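Side-chain contacts in cytochrome C-550 (Paracoccus versutus, PDB 2BH4), which probably carries electrons through a bound heme c, in a variant whose axial methionine ligand is replaced by lysine: residues 44-47 against 48-51; 70-73 against 74-77. The protein carries 1 engineered substitution. All blocks are in the same frame, centred on the assembly; numbering follows the deposited sequence.

Contact 1: residues 44-47 against 48-51; sequences GRKI and ASVE. With HEC (heme c), chain B.
The carbonyl oxygen of K46 is gripped twice: S49 OG donates to K46 O at 2.7 Å, and water 1 donates a second hydrogen bond to it. OG reaches back because it sits between the backbone N and the carbonyl carbon of S49 (chi1 64°). It comes in 35° off the K46 carbonyl plane, while S49 CB lies alongside the aliphatic start of the lysine chain. Water 1 has four partners. It accepts from R45 NE at 2.9 Å and from S49 N, and donates to K46 O and, at 2.7 Å, to O1A of a heme propionate. The same O1A takes a direct bond from R45 NH2 (2.9 Å), meeting the guanidinium at its edge. A48, in left-handed helical backbone conformation, turns its N-H to the other carboxylate oxygen, with A48 N 3.1 Å from O2A. V50 covers one face of the arginine: its CG2 methyl lies over the centre of the guanidinium, 3.3 Å from R45 CZ. The bend of the arginine at chi3 (78°) carries the group there, and N38 O holds NH1. Within this turn the propionate meets the arginine, a backbone amide and a water, and W71 NE1 adds a further donor at O2A, an arrangement that would probably stabilise its negative charge and keep it ionised in the heme pocket.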
ATOM      1  N   GLY A  44      -7.149  -1.574  -5.820  1.00 15.86           N
ATOM      2  CA  GLY A  44      -7.602  -1.248  -7.177  1.00 15.53           C
ATOM      3  C   GLY A  44      -7.081   0.090  -7.675  1.00 16.44           C
ATOM      4  O   GLY A  44      -7.367   0.497  -8.811  1.00 18.56           O
ATOM      5  N   ARG A  45      -6.258   0.753  -6.873  1.00 15.48           N
ATOM      6  CA  ARG A  45      -5.680   2.046  -7.259  1.00 15.39           C
ATOM      7  C   ARG A  45      -4.439   1.859  -8.123  1.00 15.18           C
ATOM      8  O   ARG A  45      -3.589   1.022  -7.830  1.00 14.80           O
ATOM      9  CB  ARG A  45      -5.307   2.853  -6.003  1.00 14.22           C
ATOM     10  CG  ARG A  45      -4.914   4.291  -6.253  1.00 15.30           C
ATOM     11  CD  ARG A  45      -4.923   5.084  -4.945  1.00 15.05           C
ATOM     12  NE  ARG A  45      -3.736   4.849  -4.121  1.00 14.43           N
ATOM     13  CZ  ARG A  45      -3.625   5.159  -2.830  1.00 15.95           C
ATOM     14  NH1 ARG A  45      -4.678   5.582  -2.142  1.00 17.19           N
ATOM     15  NH2 ARG A  45      -2.470   4.948  -2.207  1.00 14.86           N
ATOM     16  N   LYS A  46      -4.318   2.670  -9.176  1.00 15.79           N
ATOM     17  CA  LYS A  46      -3.085   2.671  -9.978  1.00 15.19           C
ATOM     18  C   LYS A  46      -1.855   2.796  -9.085  1.00 15.11           C
ATOM     19  O   LYS A  46      -1.821   3.607  -8.159  1.00 15.04           O
ATOM     20  CB  LYS A  46      -3.109   3.803 -11.002  1.00 16.62           C
ATOM     21  CG  LYS A  46      -1.877   3.889 -11.866  1.00 17.70           C
ATOM     22  CD  LYS A  46      -1.969   5.099 -12.815  1.00 18.90           C
ATOM     23  CE  LYS A  46      -0.640   5.476 -13.415  1.00 23.70           C
ATOM     24  NZ  LYS A  46       0.010   4.406 -14.137  1.00 21.84           N
ATOM     25  N   ILE A  47      -0.847   1.975  -9.358  1.00 13.87           N
ATOM     26  CA  ILE A  47       0.407   2.029  -8.608  1.00 14.67           C
ATOM     27  C   ILE A  47       0.964   3.450  -8.605  1.00 14.63           C
ATOM     28  O   ILE A  47       1.051   4.095  -9.655  1.00 15.50           O
ATOM     29  CB  ILE A  47       1.470   1.098  -9.243  1.00 14.53           C
ATOM     30  CG1 ILE A  47       0.956  -0.343  -9.388  1.00 16.16           C
ATOM     31  CG2 ILE A  47       2.763   1.113  -8.461  1.00 15.72           C
ATOM     32  CD1 ILE A  47       0.649  -1.053  -8.113  1.00 16.51           C
ATOM     33  N   ALA A  48       1.367   3.922  -7.421  1.00 14.31           N
ATOM     34  CA  ALA A  48       2.077   5.202  -7.275  1.00 14.19           C
ATOM     35  C   ALA A  48       1.379   6.368  -7.958  1.00 15.48           C
ATOM     36  O   ALA A  48       2.002   7.093  -8.757  1.00 16.88           O
ATOM     37  CB  ALA A  48       3.516   5.053  -7.767  1.00 16.85           C
ATOM     38  N   SER A  49       0.107   6.575  -7.617  1.00 14.53           N
ATOM     39  CA  SER A  49      -0.713   7.598  -8.294  1.00 16.18           C
ATOM     40  C   SER A  49      -1.358   8.644  -7.388  1.00 17.44           C
ATOM     41  O   SER A  49      -2.159   9.469  -7.873  1.00 21.13           O
ATOM     42  CB  SER A  49      -1.793   6.931  -9.149  1.00 16.39           C
ATOM     43  OG  SER A  49      -2.716   6.189  -8.370  1.00 16.36           O
ATOM     44  N   VAL A  50      -1.005   8.657  -6.108  1.00 17.57           N
ATOM     45  CA  VAL A  50      -1.586   9.656  -5.209  1.00 18.93           C
ATOM     46  C   VAL A  50      -1.044  11.050  -5.550  1.00 19.76           C
ATOM     47  O   VAL A  50       0.160  11.274  -5.568  1.00 20.40           O
ATOM     48  CB  VAL A  50      -1.327   9.302  -3.740  1.00 18.11           C
ATOM     49  CG1 VAL A  50      -1.821  10.411  -2.825  1.00 17.91           C
ATOM     50  CG2 VAL A  50      -2.035   7.991  -3.404  1.00 17.82           C
ATOM     51  N   GLU A  51      -1.972  11.969  -5.829  1.00 23.77           N
ATOM     52  CA  GLU A  51      -1.659  13.356  -6.150  1.00 25.90           C
ATOM     53  C   GLU A  51      -0.792  13.977  -5.071  1.00 24.63           C
ATOM     54  O   GLU A  51      -1.101  13.869  -3.884  1.00 24.37           O
ATOM     55  CB  GLU A  51      -2.978  14.133  -6.277  1.00 26.63           C
ATOM     56  CG  GLU A  51      -2.909  15.608  -6.628  1.00 29.50           C
ATOM     57  CD  GLU A  51      -4.294  16.265  -6.540  1.00 34.03           C
ATOM     58  OE1 GLU A  51      -4.798  16.475  -5.408  1.00 41.09           O
ATOM     59  OE2 GLU A  51      -4.883  16.571  -7.598  1.00 41.18           O
TER
HETATM   60 FE   HEC B1123       3.953   1.973   3.371  1.00 13.40          FE
HETATM   61  CHA HEC B1123       4.046   3.010   0.137  1.00 13.33           C
HETATM   62  CHB HEC B1123       1.294  -0.047   2.645  1.00 13.25           C
HETATM   63  CHC HEC B1123       4.091   0.628   6.522  1.00 13.10           C
HETATM   64  CHD HEC B1123       6.176   4.382   4.310  1.00 15.35           C
HETATM   65  NA  HEC B1123       2.890   1.566   1.711  1.00 13.86           N
HETATM   66  C1A HEC B1123       3.084   2.080   0.448  1.00 12.39           C
HETATM   67  C2A HEC B1123       2.145   1.516  -0.482  1.00 12.39           C
HETATM   68  C3A HEC B1123       1.387   0.661   0.222  1.00 12.01           C
HETATM   69  C4A HEC B1123       1.839   0.675   1.604  1.00 12.02           C
HETATM   70  CMA HEC B1123       0.246  -0.198  -0.329  1.00 13.75           C
HETATM   71  CAA HEC B1123       2.032   1.899  -1.962  1.00 14.31           C
HETATM   72  CBA HEC B1123       1.059   3.073  -2.043  1.00 13.93           C
HETATM   73  CGA HEC B1123       0.835   3.661  -3.417  1.00 14.21           C
HETATM   74  O1A HEC B1123       0.168   4.747  -3.482  1.00 14.92           O
HETATM   75  O2A HEC B1123       1.282   3.083  -4.444  1.00 14.17           O
HETATM   76  NB  HEC B1123       2.890   0.558   4.397  1.00 12.34           N
HETATM   77  C1B HEC B1123       1.772  -0.096   3.928  1.00 12.49           C
HETATM   78  C2B HEC B1123       1.264  -0.935   4.992  1.00 12.70           C
HETATM   79  C3B HEC B1123       2.067  -0.788   6.038  1.00 12.82           C
HETATM   80  C4B HEC B1123       3.094   0.181   5.708  1.00 12.23           C
HETATM   81  CMB HEC B1123       0.007  -1.812   4.875  1.00 14.21           C
HETATM   82  CAB HEC B1123       1.963  -1.515   7.395  1.00 15.02           C
HETATM   83  CBB HEC B1123       2.082  -2.874   7.314  1.00 14.11           C
HETATM   84  NC  HEC B1123       4.915   2.407   5.075  1.00 14.91           N
HETATM   85  C1C HEC B1123       4.893   1.727   6.258  1.00 12.10           C
HETATM   86  C2C HEC B1123       5.764   2.372   7.215  1.00 14.05           C
HETATM   87  C3C HEC B1123       6.357   3.419   6.628  1.00 15.28           C
HETATM   88  C4C HEC B1123       5.806   3.461   5.277  1.00 11.30           C
HETATM   89  CMC HEC B1123       5.948   1.872   8.662  1.00 16.06           C
HETATM   90  CAC HEC B1123       7.372   4.442   7.208  1.00 17.48           C
HETATM   91  CBC HEC B1123       8.489   4.048   7.878  1.00 16.10           C
HETATM   92  ND  HEC B1123       4.937   3.425   2.409  1.00 12.70           N
HETATM   93  C1D HEC B1123       5.847   4.299   2.986  1.00 12.38           C
HETATM   94  C2D HEC B1123       6.481   5.088   1.953  1.00 14.09           C
HETATM   95  C3D HEC B1123       5.840   4.664   0.683  1.00 11.79           C
HETATM   96  C4D HEC B1123       4.884   3.603   1.027  1.00 13.56           C
HETATM   97  CMD HEC B1123       7.558   6.169   2.079  1.00 15.82           C
HETATM   98  CAD HEC B1123       6.243   5.196  -0.705  1.00 13.34           C
HETATM   99  CBD HEC B1123       7.204   4.112  -1.231  1.00 15.06           C
HETATM  100  CGD HEC B1123       8.086   4.574  -2.387  1.00 16.16           C
HETATM  101  O1D HEC B1123       7.834   5.675  -2.924  1.00 20.43           O
HETATM  102  O2D HEC B1123       9.012   3.825  -2.791  1.00 20.67           O
HETATM  103  O   HOH W   1      -1.291   4.769  -5.730  1.00 15.35           O

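Contact 2: residues 70-73 against 74-77; sequences VWSE and ADLI. With HEC (heme c), chain B.
S72 caps the N-terminus of helix 73-81, whose first turn is tied by L76 N to S72 O (2.9 Å, almost straight on to the carbonyl) and by I77 N to E73 O (3.0 Å). The S72 side chain adds the N-cap bond: D75 N donates to S72 OG at 3.0 Å, with an N-H...O angle of 163°. OG can do so because chi1 of 69° folds it back over the start of the helix, where it also touches D75 CB. The D75 carboxylate is divided between two tasks. OD2 accepts a hydrogen bond from water 2 (2.9 Å), which donates another to V70 O and so bridges the loop to the helix, while OD1 accepts from W86 NE1. W71 and L76 form the apolar half of the contact. Their side chains cross at about a right angle, bringing L76 CD2 to 3.5 Å from W71 CE3. The same leucine methyl rests 3.4 Å from the heme methyl CMA, which itself lies over one face of the indole. At the pyrrole end W71 NE1 donates to propionate oxygen O2A (2.9 Å, 165°), a nearly straight bond close to the ring plane that fixes the turn of the indole. W71 also stacks on W86 of helix 83-91, and L76 and I77 pack on V112 of helix 108-117, with E73 against A116 further along it, so the loop residue W71 and the first turn of helix 73-81 together lie between the heme and helices 83-91 and 108-117.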
ATOM      1  N   VAL A  70      -2.557  -1.856 -11.286  1.00 18.49           N
ATOM      2  CA  VAL A  70      -3.191  -1.355 -10.064  1.00 18.30           C
ATOM      3  C   VAL A  70      -2.837  -2.272  -8.897  1.00 17.84           C
ATOM      4  O   VAL A  70      -2.308  -3.383  -9.096  1.00 19.58           O
ATOM      5  CB  VAL A  70      -4.731  -1.283 -10.178  1.00 18.34           C
ATOM      6  CG1 VAL A  70      -5.154  -0.449 -11.367  1.00 19.08           C
ATOM      7  CG2 VAL A  70      -5.337  -2.654 -10.293  1.00 19.34           C
ATOM      8  N   TRP A  71      -3.119  -1.810  -7.680  1.00 16.34           N
ATOM      9  CA  TRP A  71      -2.896  -2.635  -6.491  1.00 16.93           C
ATOM     10  C   TRP A  71      -3.958  -3.691  -6.343  1.00 18.30           C
ATOM     11  O   TRP A  71      -5.036  -3.429  -5.836  1.00 23.73           O
ATOM     12  CB  TRP A  71      -2.826  -1.805  -5.217  1.00 16.39           C
ATOM     13  CG  TRP A  71      -1.524  -1.113  -5.054  1.00 15.05           C
ATOM     14  CD1 TRP A  71      -1.294   0.223  -5.110  1.00 14.94           C
ATOM     15  CD2 TRP A  71      -0.255  -1.729  -4.788  1.00 14.56           C
ATOM     16  NE1 TRP A  71       0.043   0.478  -4.924  1.00 15.47           N
ATOM     17  CE2 TRP A  71       0.706  -0.704  -4.731  1.00 14.91           C
ATOM     18  CE3 TRP A  71       0.164  -3.051  -4.645  1.00 13.97           C
ATOM     19  CZ2 TRP A  71       2.045  -0.954  -4.462  1.00 13.79           C
ATOM     20  CZ3 TRP A  71       1.504  -3.300  -4.402  1.00 13.73           C
ATOM     21  CH2 TRP A  71       2.434  -2.263  -4.334  1.00 13.44           C
ATOM     22  N   SER A  72      -3.628  -4.904  -6.741  1.00 17.97           N
ATOM     23  CA  SER A  72      -4.500  -6.034  -6.478  1.00 18.97           C
ATOM     24  C   SER A  72      -4.279  -6.533  -5.063  1.00 18.34           C
ATOM     25  O   SER A  72      -3.253  -6.246  -4.431  1.00 17.77           O
ATOM     26  CB  SER A  72      -4.185  -7.158  -7.448  1.00 18.98           C
ATOM     27  OG  SER A  72      -2.910  -7.717  -7.180  1.00 21.30           O
ATOM     28  N   GLU A  73      -5.226  -7.308  -4.557  1.00 20.04           N
ATOM     29  CA  GLU A  73      -5.054  -7.896  -3.247  1.00 20.56           C
ATOM     30  C   GLU A  73      -3.797  -8.785  -3.184  1.00 18.06           C
ATOM     31  O   GLU A  73      -3.028  -8.696  -2.214  1.00 18.46           O
ATOM     32  CB  GLU A  73      -6.324  -8.664  -2.857  1.00 22.50           C
ATOM     33  CG  GLU A  73      -7.446  -7.696  -2.422  1.00 24.97           C
ATOM     34  CD  GLU A  73      -8.730  -8.410  -2.011  1.00 27.47           C
ATOM     35  OE1 GLU A  73      -8.642  -9.584  -1.600  1.00 37.48           O
ATOM     36  OE2 GLU A  73      -9.807  -7.787  -2.093  1.00 38.11           O
ATOM     37  N   ALA A  74      -3.515  -9.537  -4.250  1.00 18.05           N
ATOM     38  CA  ALA A  74      -2.342 -10.416  -4.268  1.00 19.08           C
ATOM     39  C   ALA A  74      -1.027  -9.613  -4.223  1.00 18.35           C
ATOM     40  O   ALA A  74      -0.101  -9.935  -3.464  1.00 17.48           O
ATOM     41  CB  ALA A  74      -2.387 -11.339  -5.493  1.00 21.26           C
ATOM     42  N   ASP A  75      -0.963  -8.552  -5.014  1.00 16.67           N
ATOM     43  CA  ASP A  75       0.239  -7.718  -5.038  1.00 14.69           C
ATOM     44  C   ASP A  75       0.410  -6.988  -3.703  1.00 14.92           C
ATOM     45  O   ASP A  75       1.534  -6.859  -3.212  1.00 13.07           O
ATOM     46  CB  ASP A  75       0.209  -6.738  -6.218  1.00 14.89           C
ATOM     47  CG  ASP A  75       0.783  -7.349  -7.486  1.00 19.24           C
ATOM     48  OD1 ASP A  75       1.774  -8.119  -7.404  1.00 23.20           O
ATOM     49  OD2 ASP A  75       0.290  -7.017  -8.576  1.00 24.90           O
ATOM     50  N   LEU A  76      -0.683  -6.519  -3.101  1.00 14.91           N
ATOM     51  CA  LEU A  76      -0.601  -5.884  -1.790  1.00 14.44           C
ATOM     52  C   LEU A  76      -0.052  -6.821  -0.733  1.00 14.20           C
ATOM     53  O   LEU A  76       0.817  -6.443   0.051  1.00 14.37           O
ATOM     54  CB  LEU A  76      -1.950  -5.345  -1.343  1.00 14.36           C
ATOM     55  CG  LEU A  76      -2.386  -4.054  -2.024  1.00 13.17           C
ATOM     56  CD1 LEU A  76      -3.861  -3.808  -1.814  1.00 15.42           C
ATOM     57  CD2 LEU A  76      -1.539  -2.829  -1.564  1.00 14.59           C
ATOM     58  N   ILE A  77      -0.510  -8.071  -0.733  1.00 15.08           N
ATOM     59  CA  ILE A  77      -0.008  -9.009   0.259  1.00 15.56           C
ATOM     60  C   ILE A  77       1.508  -9.187   0.101  1.00 15.09           C
ATOM     61  O   ILE A  77       2.248  -9.181   1.081  1.00 15.47           O
ATOM     62  CB  ILE A  77      -0.747 -10.349   0.172  1.00 16.87           C
ATOM     63  CG1 ILE A  77      -2.181 -10.150   0.650  1.00 18.87           C
ATOM     64  CG2 ILE A  77      -0.047 -11.410   1.024  1.00 17.88           C
ATOM     65  CD1 ILE A  77      -3.075 -11.347   0.387  1.00 19.34           C
TER
HETATM   66 FE   HEC B1123       3.953   1.973   3.371  1.00 13.40          FE
HETATM   67  CHA HEC B1123       4.046   3.010   0.137  1.00 13.33           C
HETATM   68  CHB HEC B1123       1.294  -0.047   2.645  1.00 13.25           C
HETATM   69  CHC HEC B1123       4.091   0.628   6.522  1.00 13.10           C
HETATM   70  CHD HEC B1123       6.176   4.382   4.310  1.00 15.35           C
HETATM   71  NA  HEC B1123       2.890   1.566   1.711  1.00 13.86           N
HETATM   72  C1A HEC B1123       3.084   2.080   0.448  1.00 12.39           C
HETATM   73  C2A HEC B1123       2.145   1.516  -0.482  1.00 12.39           C
HETATM   74  C3A HEC B1123       1.387   0.661   0.222  1.00 12.01           C
HETATM   75  C4A HEC B1123       1.839   0.675   1.604  1.00 12.02           C
HETATM   76  CMA HEC B1123       0.246  -0.198  -0.329  1.00 13.75           C
HETATM   77  CAA HEC B1123       2.032   1.899  -1.962  1.00 14.31           C
HETATM   78  CBA HEC B1123       1.059   3.073  -2.043  1.00 13.93           C
HETATM   79  CGA HEC B1123       0.835   3.661  -3.417  1.00 14.21           C
HETATM   80  O1A HEC B1123       0.168   4.747  -3.482  1.00 14.92           O
HETATM   81  O2A HEC B1123       1.282   3.083  -4.444  1.00 14.17           O
HETATM   82  NB  HEC B1123       2.890   0.558   4.397  1.00 12.34           N
HETATM   83  C1B HEC B1123       1.772  -0.096   3.928  1.00 12.49           C
HETATM   84  C2B HEC B1123       1.264  -0.935   4.992  1.00 12.70           C
HETATM   85  C3B HEC B1123       2.067  -0.788   6.038  1.00 12.82           C
HETATM   86  C4B HEC B1123       3.094   0.181   5.708  1.00 12.23           C
HETATM   87  CMB HEC B1123       0.007  -1.812   4.875  1.00 14.21           C
HETATM   88  CAB HEC B1123       1.963  -1.515   7.395  1.00 15.02           C
HETATM   89  CBB HEC B1123       2.082  -2.874   7.314  1.00 14.11           C
HETATM   90  NC  HEC B1123       4.915   2.407   5.075  1.00 14.91           N
HETATM   91  C1C HEC B1123       4.893   1.727   6.258  1.00 12.10           C
HETATM   92  C2C HEC B1123       5.764   2.372   7.215  1.00 14.05           C
HETATM   93  C3C HEC B1123       6.357   3.419   6.628  1.00 15.28           C
HETATM   94  C4C HEC B1123       5.806   3.461   5.277  1.00 11.30           C
HETATM   95  CMC HEC B1123       5.948   1.872   8.662  1.00 16.06           C
HETATM   96  CAC HEC B1123       7.372   4.442   7.208  1.00 17.48           C
HETATM   97  CBC HEC B1123       8.489   4.048   7.878  1.00 16.10           C
HETATM   98  ND  HEC B1123       4.937   3.425   2.409  1.00 12.70           N
HETATM   99  C1D HEC B1123       5.847   4.299   2.986  1.00 12.38           C
HETATM  100  C2D HEC B1123       6.481   5.088   1.953  1.00 14.09           C
HETATM  101  C3D HEC B1123       5.840   4.664   0.683  1.00 11.79           C
HETATM  102  C4D HEC B1123       4.884   3.603   1.027  1.00 13.56           C
HETATM  103  CMD HEC B1123       7.558   6.169   2.079  1.00 15.82           C
HETATM  104  CAD HEC B1123       6.243   5.196  -0.705  1.00 13.34           C
HETATM  105  CBD HEC B1123       7.204   4.112  -1.231  1.00 15.06           C
HETATM  106  CGD HEC B1123       8.086   4.574  -2.387  1.00 16.16           C
HETATM  107  O1D HEC B1123       7.834   5.675  -2.924  1.00 20.43           O
HETATM  108  O2D HEC B1123       9.012   3.825  -2.791  1.00 20.67           O
HETATM  109  O   HOH W   2      -1.936  -5.814  -9.950  1.00 31.04           O

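Overall arrangement
Contacts 1 and 2, with centres about 12 Å apart, follow each other along the chain and converge on one heme propionate. Oxygen O2A is where they meet, since the backbone amide of contact 1 and the indole N-H of contact 2 both donate to it; O1A is held by contact 1 and its water. The two loops are also bound directly: G44 N lies 2.8 Å from W71 O and R45 O 2.9 Å from W71 N, a probable pair of backbone hydrogen bonds. Beside them I47 CD1 packs 3.4 Å from W71 CE2. Residues 44-51 thus supply donors to both carboxylate oxygens, while 70-77 add one at O2A and extend to the heme methyl CMA.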